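Local coordinates for replication protein (Sphinx1.76-related DNA, PDB 6H24) that probably initiates replication of its plasmid as a Rep-type initiator, this chain being the N-terminal winged-helix domain, WH1, at residues M11-S14 with Y15-A18; G38-A41 with N42-L45; A63-A66 with L67-C71. All blocks are in the same frame, centred on the assembly; numbering follows the deposited sequence.

Contact 1. Residues M11-S14 with Y15-A18; sequences MNAS and YNLA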
loop_
_atom_site.group_PDB
_atom_site.type_symbol
_atom_site.label_atom_id
_atom_site.label_comp_id
_atom_site.label_asym_id
_atom_site.label_seq_id
_atom_site.Cartn_x
_atom_site.Cartn_y
_atom_site.Cartn_z
ATOM N N MET A 11 -0.012 -16.275 -6.366
ATOM C CA MET A 11 -1.032 -17.152 -6.929
ATOM C C MET A 11 -1.724 -17.964 -5.840
ATOM O O MET A 11 -2.948 -18.142 -5.871
ATOM C CB MET A 11 -0.411 -18.084 -7.972
ATOM C CG MET A 11 0.142 -17.398 -9.218
ATOM S SD MET A 11 -1.031 -16.295 -10.047
ATOM C CE MET A 11 -0.280 -14.702 -9.709
ATOM N N ASN A 12 -0.964 -18.457 -4.859
ATOM C CA ASN A 12 -1.586 -19.178 -3.757
ATOM C C ASN A 12 -2.503 -18.254 -2.967
ATOM O O ASN A 12 -3.597 -18.655 -2.550
ATOM C CB ASN A 12 -0.516 -19.786 -2.853
ATOM C CG ASN A 12 -0.022 -21.128 -3.360
ATOM O OD1 ASN A 12 -0.803 -22.061 -3.541
ATOM N ND2 ASN A 12 1.283 -21.235 -3.579
ATOM N N ALA A 13 -2.075 -17.008 -2.751
ATOM C CA ALA A 13 -2.925 -16.047 -2.055
ATOM C C ALA A 13 -4.156 -15.685 -2.878
ATOM O O ALA A 13 -5.211 -15.365 -2.314
ATOM C CB ALA A 13 -2.116 -14.792 -1.718
ATOM N N SER A 14 -4.051 -15.745 -4.205
ATOM C CA SER A 14 -5.168 -15.365 -5.066
ATOM C C SER A 14 -6.400 -16.232 -4.839
ATOM O O SER A 14 -7.525 -15.772 -5.067
ATOM C CB SER A 14 -4.726 -15.427 -6.533
ATOM O OG SER A 14 -4.725 -16.753 -7.035
ATOM N N TYR A 15 -6.220 -17.481 -4.397
ATOM C CA TYR A 15 -7.358 -18.353 -4.135
ATOM C C TYR A 15 -8.273 -17.808 -3.047
ATOM O O TYR A 15 -9.425 -18.248 -2.949
ATOM C CB TYR A 15 -6.897 -19.750 -3.717
ATOM C CG TYR A 15 -6.091 -20.523 -4.740
ATOM C CD1 TYR A 15 -6.276 -20.334 -6.104
ATOM C CD2 TYR A 15 -5.152 -21.460 -4.332
ATOM C CE1 TYR A 15 -5.540 -21.059 -7.033
ATOM C CE2 TYR A 15 -4.413 -22.182 -5.247
ATOM C CZ TYR A 15 -4.608 -21.980 -6.595
ATOM O OH TYR A 15 -3.864 -22.709 -7.496
ATOM N N ASN A 16 -7.783 -16.894 -2.213
ATOM C CA ASN A 16 -8.586 -16.390 -1.107
ATOM C C ASN A 16 -9.520 -15.269 -1.534
ATOM O O ASN A 16 -10.478 -14.967 -0.812
ATOM C CB ASN A 16 -7.684 -15.855 0.007
ATOM C CG ASN A 16 -6.631 -16.849 0.432
ATOM O OD1 ASN A 16 -6.880 -18.051 0.494
ATOM N ND2 ASN A 16 -5.436 -16.348 0.726
ATOM N N LEU A 17 -9.259 -14.639 -2.676
ATOM C CA LEU A 17 -10.093 -13.537 -3.122
ATOM C C LEU A 17 -11.464 -14.057 -3.529
ATOM O O LEU A 17 -11.581 -15.085 -4.199
ATOM C CB LEU A 17 -9.453 -12.827 -4.314
ATOM C CG LEU A 17 -8.428 -11.731 -4.039
ATOM C CD1 LEU A 17 -7.333 -12.229 -3.107
ATOM C CD2 LEU A 17 -7.860 -11.214 -5.357
ATOM N N ALA A 18 -12.504 -13.323 -3.151
ATOM C CA ALA A 18 -13.836 -13.592 -3.670
ATOM C C ALA A 18 -13.904 -13.292 -5.166
ATOM O O ALA A 18 -13.075 -12.561 -5.722
ATOM C CB ALA A 18 -14.878 -12.763 -2.916
#

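Contact 2. Residues G38-A41 with N42-L45; sequences GINA and NDPL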
loop_
_atom_site.group_PDB
_atom_site.type_symbol
_atom_site.label_atom_id
_atom_site.label_comp_id
_atom_site.label_asym_id
_atom_site.label_seq_id
_atom_site.Cartn_x
_atom_site.Cartn_y
_atom_site.Cartn_z
ATOM N N GLY A 38 -1.381 2.942 -18.453
ATOM C CA GLY A 38 -0.562 1.860 -17.958
ATOM C C GLY A 38 -0.856 1.557 -16.503
ATOM O O GLY A 38 -1.567 2.291 -15.813
ATOM N N ILE A 39 -0.286 0.455 -16.031
ATOM C CA ILE A 39 -0.471 0.005 -14.655
ATOM C C ILE A 39 0.858 0.121 -13.925
ATOM O O ILE A 39 1.861 -0.480 -14.334
ATOM C CB ILE A 39 -1.032 -1.422 -14.596
ATOM C CG1 ILE A 39 -2.399 -1.441 -15.295
ATOM C CG2 ILE A 39 -1.171 -1.901 -13.152
ATOM C CD1 ILE A 39 -3.080 -2.776 -15.294
ATOM N N ASN A 40 0.863 0.901 -12.847
ATOM C CA ASN A 40 2.071 1.141 -12.073
ATOM C C ASN A 40 1.661 1.398 -10.624
ATOM O O ASN A 40 0.477 1.401 -10.286
ATOM C CB ASN A 40 2.877 2.309 -12.659
ATOM C CG ASN A 40 2.081 3.602 -12.700
ATOM O OD1 ASN A 40 1.719 4.141 -11.665
ATOM N ND2 ASN A 40 1.819 4.110 -13.905
ATOM N N ALA A 41 2.658 1.602 -9.766
ATOM C CA ALA A 41 2.407 1.723 -8.333
ATOM C C ALA A 41 2.016 3.130 -7.901
ATOM O O ALA A 41 1.852 3.363 -6.702
ATOM C CB ALA A 41 3.646 1.278 -7.547
ATOM N N ASN A 42 1.858 4.064 -8.836
ATOM C CA ASN A 42 1.521 5.441 -8.506
ATOM C C ASN A 42 0.143 5.893 -8.967
ATOM O O ASN A 42 -0.489 6.686 -8.266
ATOM C CB ASN A 42 2.560 6.394 -9.114
ATOM C CG ASN A 42 3.656 6.745 -8.146
ATOM O OD1 ASN A 42 3.489 7.620 -7.297
ATOM N ND2 ASN A 42 4.779 6.047 -8.246
ATOM N N ASP A 43 -0.337 5.414 -10.101
ATOM C CA ASP A 43 -1.476 6.057 -10.754
ATOM C C ASP A 43 -2.758 5.296 -10.475
ATOM O O ASP A 43 -2.799 4.076 -10.691
ATOM C CB ASP A 43 -1.245 6.124 -12.264
ATOM C CG ASP A 43 -0.045 6.973 -12.637
ATOM O OD1 ASP A 43 0.375 7.807 -11.809
ATOM O OD2 ASP A 43 0.480 6.794 -13.755
ATOM N N PRO A 44 -3.829 5.955 -10.030
ATOM C CA PRO A 44 -5.080 5.230 -9.809
ATOM C C PRO A 44 -5.683 4.708 -11.096
ATOM O O PRO A 44 -5.614 5.343 -12.153
ATOM C CB PRO A 44 -6.004 6.280 -9.175
ATOM C CG PRO A 44 -5.105 7.290 -8.607
ATOM C CD PRO A 44 -3.916 7.339 -9.525
ATOM N N LEU A 45 -6.315 3.552 -10.969
ATOM C CA LEU A 45 -7.035 2.898 -12.051
ATOM C C LEU A 45 -8.523 2.978 -11.747
ATOM O O LEU A 45 -8.950 2.623 -10.647
ATOM C CB LEU A 45 -6.597 1.444 -12.174
ATOM C CG LEU A 45 -5.120 1.237 -12.490
ATOM C CD1 LEU A 45 -4.749 -0.218 -12.362
ATOM C CD2 LEU A 45 -4.844 1.733 -13.891
HETATM O O HOH W 1 -1.606 2.435 -12.651
#

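Contact 3. Residues A63-A66 with L67-C71; sequences AYQA and LKDAC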
loop_
_atom_site.group_PDB
_atom_site.type_symbol
_atom_site.label_atom_id
_atom_site.label_comp_id
_atom_site.label_asym_id
_atom_site.label_seq_id
_atom_site.Cartn_x
_atom_site.Cartn_y
_atom_site.Cartn_z
ATOM N N ALA A 63 -24.470 -3.735 -8.583
ATOM C CA ALA A 63 -23.132 -3.856 -9.154
ATOM C C ALA A 63 -22.166 -2.881 -8.496
ATOM O O ALA A 63 -21.059 -3.262 -8.105
ATOM C CB ALA A 63 -23.182 -3.619 -10.665
ATOM N N TYR A 64 -22.574 -1.621 -8.337
ATOM C CA TYR A 64 -21.673 -0.644 -7.741
ATOM C C TYR A 64 -21.356 -0.992 -6.291
ATOM O O TYR A 64 -20.191 -0.993 -5.886
ATOM C CB TYR A 64 -22.257 0.760 -7.835
ATOM C CG TYR A 64 -21.465 1.779 -7.046
ATOM C CD1 TYR A 64 -20.142 2.044 -7.352
ATOM C CD2 TYR A 64 -22.039 2.459 -5.983
ATOM C CE1 TYR A 64 -19.411 2.974 -6.628
ATOM C CE2 TYR A 64 -21.320 3.392 -5.252
ATOM C CZ TYR A 64 -20.003 3.642 -5.581
ATOM O OH TYR A 64 -19.277 4.565 -4.864
ATOM N N GLN A 65 -22.381 -1.302 -5.488
ATOM C CA GLN A 65 -22.121 -1.658 -4.095
ATOM C C GLN A 65 -21.197 -2.866 -4.004
ATOM O O GLN A 65 -20.323 -2.927 -3.130
ATOM C CB GLN A 65 -23.431 -1.933 -3.359
ATOM C CG GLN A 65 -23.263 -2.066 -1.851
ATOM C CD GLN A 65 -22.825 -0.758 -1.199
ATOM O OE1 GLN A 65 -23.427 0.294 -1.424
ATOM N NE2 GLN A 65 -21.768 -0.818 -0.403
ATOM N N ALA A 66 -21.380 -3.847 -4.895
ATOM C CA ALA A 66 -20.505 -5.013 -4.906
ATOM C C ALA A 66 -19.056 -4.610 -5.137
ATOM O O ALA A 66 -18.150 -5.103 -4.454
ATOM C CB ALA A 66 -20.958 -5.991 -5.992
ATOM N N LEU A 67 -18.820 -3.702 -6.082
ATOM C CA LEU A 67 -17.468 -3.214 -6.326
ATOM C C LEU A 67 -16.935 -2.435 -5.131
ATOM O O LEU A 67 -15.778 -2.611 -4.727
ATOM C CB LEU A 67 -17.463 -2.326 -7.563
ATOM C CG LEU A 67 -17.667 -2.977 -8.922
ATOM C CD1 LEU A 67 -17.688 -1.863 -9.940
ATOM C CD2 LEU A 67 -16.571 -3.986 -9.220
ATOM N N LYS A 68 -17.767 -1.572 -4.551
ATOM C CA LYS A 68 -17.357 -0.804 -3.381
ATOM C C LYS A 68 -16.934 -1.727 -2.250
ATOM O O LYS A 68 -15.888 -1.521 -1.616
ATOM C CB LYS A 68 -18.523 0.092 -2.963
ATOM C CG LYS A 68 -18.225 1.142 -1.934
ATOM C CD LYS A 68 -19.356 2.154 -1.943
ATOM C CE LYS A 68 -19.370 2.978 -0.679
ATOM N NZ LYS A 68 -20.556 3.878 -0.596
ATOM N N ASP A 69 -17.732 -2.764 -1.987
ATOM C CA ASP A 69 -17.401 -3.724 -0.940
ATOM C C ASP A 69 -16.182 -4.566 -1.302
ATOM O O ASP A 69 -15.394 -4.924 -0.423
ATOM C CB ASP A 69 -18.609 -4.619 -0.652
ATOM C CG ASP A 69 -19.720 -3.882 0.072
ATOM O OD1 ASP A 69 -20.895 -4.270 -0.086
ATOM O OD2 ASP A 69 -19.420 -2.893 0.770
ATOM N N ALA A 70 -16.022 -4.916 -2.585
ATOM C CA ALA A 70 -14.852 -5.688 -3.004
ATOM C C ALA A 70 -13.563 -4.898 -2.800
ATOM O O ALA A 70 -12.528 -5.470 -2.432
ATOM C CB ALA A 70 -14.988 -6.090 -4.471
ATOM N N CYS A 71 -13.604 -3.586 -3.043
ATOM C CA CYS A 71 -12.438 -2.743 -2.786
ATOM C C CYS A 71 -11.990 -2.861 -1.336
ATOM O O CYS A 71 -10.801 -3.048 -1.051
ATOM C CB CYS A 71 -12.761 -1.287 -3.124
ATOM S SG CYS A 71 -12.752 -0.928 -4.900
HETATM O O HOH W 2 -23.169 3.150 -1.445
#

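Contact 1. Residues M11-S14 with Y15-A18
From Ser-14 to Leu-17 the backbone leaves helix 2-14 through a type I beta turn, and the bonds there step back three residues, Leu-17 N donating to Ser-14 O at 3.2 Å and Asn-16 N to Ala-13 O at 3.0 Å, while Tyr-15 N reaches Asn-12 O only weakly.

Met-11 O is the acceptor around which the side chains gather. Ser-14 OG donates to it at 2.5 Å, a short bond, from only 18° off the carbonyl plane. The hydroxyl can fold back this far because chi1 (79°) sets OG between the backbone N and the carbonyl carbon. Ser-14 N adds a weak bond to the same oxygen. The Tyr-15 ring, swung beside its own backbone N, lies across the helix end, and Met-11 O sits 3.9 Å above the ring plane, over its centre. Asn-12 brings OD1 to within 4.0 Å of Tyr-15 CE2, its amide nearly perpendicular to the ring at 83°.

Within the turn, Asn-16 lays its amide beside Ala-13 O without bonding to it. Leu-17 directs CD1 back past that oxygen and packs on Trp-96 and on Ile-25 of helix 19-34. At the N-cap of that helix, Ala-18 N is bonded to Glu-21.

Ser-14 OG also pairs with Gln-127 NE2 of helix 121-128. Donating to Met-11 O and accepting from that amide, the buried hydroxyl is used both as donor and as acceptor, which should fix its rotation and ties the outgoing helix end to helix 121-128, the last helix of this domain.

Contact 2. Residues G38-A41 with N42-L45
Asn-40 reaches round the bend to Asn-42 and Asp-43, a case of one amide using both its ends to shape a loop. At CB the chain turns sharply: chi1 of 59° puts CG between the backbone N and the carbonyl carbon, bringing the amide over the inside of the bend. CG itself lies near the carboxylate of Asp-43. OD1 then accepts two backbone N-H groups, Asn-42 N at 2.8 Å in the carbonyl plane and Asp-43 N at 2.9 Å, somewhat tilted from it. The other tip, ND2, donates to Asp-43 OD2 at 3.0 Å, nearly straight at 167°. The bond lies in the amide plane of Asn-40 but meets the carboxylate from above, the two flat groups being 80° apart.

The bond from Asn-42 N makes this an Asx turn, set in the connection between helix 19-34 and strand 45-48, an edge strand, within this chain, of the three-stranded antiparallel sheet. Leu-45 already pairs through its backbone with Ile-111 of the neighbouring strand.

Inside the loop a water accepts from Asn-40 N at 2.9 Å and lies within donating distance of Gly-38 O and Asp-43 O, although more acceptors surround it than it has protons. On the apolar side Leu-45 CD1 wedges against the CG1 and CG2 branches of Ile-39, 4.0 Å from CG1, the side chains crossing at about a right angle; both residues rest on Ala-32 and Phe-113. At the tip of the loop, Ala-41 and Asn-42 pack reciprocally on Asn-42 and Ala-41 of the second subunit.

Contact 3. Residues A63-A66 with L67-C71
Residues 63-66 and 67-71 are successive turns of helix 60-75, joined by four backbone bonds, each running from an N-H to the carbonyl four residues earlier: Leu-67 N to Ala-63 O, Lys-68 N to Tyr-64 O (2.8 Å), Asp-69 N to Gln-65 O and Ala-70 N to Ala-66 O.

Polar side-chain contacts follow the outer side. Gln-65, bent at chi2, turns its amide along the helix so that NE2 gives a weak bond to Asp-69 OD2 at 3.3 Å, the amide and carboxylate planes being 48° apart. Its other end, OE1, accepts a hydrogen bond from a water at 2.9 Å, and that water in turn accepts from Lys-68 NZ at 2.8 Å. The ammonium group is drawn further by Asp-104, whose OD1 forms a salt bridge with it and also hydrogen-bonds Tyr-64 OH; Tyr-102 adds a cation-pi contact.

Van der Waals contacts accompany this charge network. With CG anti to the backbone N (chi1 -169°) and an extended chain beyond, Lys-68 passes Tyr-64 obliquely, its CD 3.8 Å from Tyr-64 OH and 4.0 Å from Tyr-64 CZ. Leu-67 folds CG back to 3.5 Å from Ala-63 O. In apolar packing, Leu-67 joins Ala-63 on Tyr-52 of helix 49-56, Ala-66 and Ala-70 meet Val-20 of helix 19-34, and Cys-71 is buried against Leu-24, Ile-100 and Ile-111.

Small and apolar residues thus face the other helices and the sheet, while charged and amide groups border them. Helix 60-75, following helix 49-56 after a short turn, is consistent with the second helix of a helix-turn-helix in a winged-helix domain.

In the fold
The three local contacts lie in series along one winged-helix domain without touching; contacts 1 and 2 are on opposite sides of its centre. Contact 3 buries one face of its helix against helices and sheet; contact 1 buries Met-11, Ser-14 and Leu-17 but exposes Asn-12, Tyr-15 and Asn-16; contact 2 buries Ala-41 and Leu-45 in a largely exposed loop. Helix 19-34 is common ground: contact 1 leads into it, contact 2 follows it and contact 3 packs on it. Contact 3 has uninterrupted helical bonding, contact 1 its shortened form, and in contact 2 a side-chain amide serves as acceptor. Strand 108-113 supports contacts 2 and 3, helix 121-128 contact 1. Contact 2 alone reaches the second subunit.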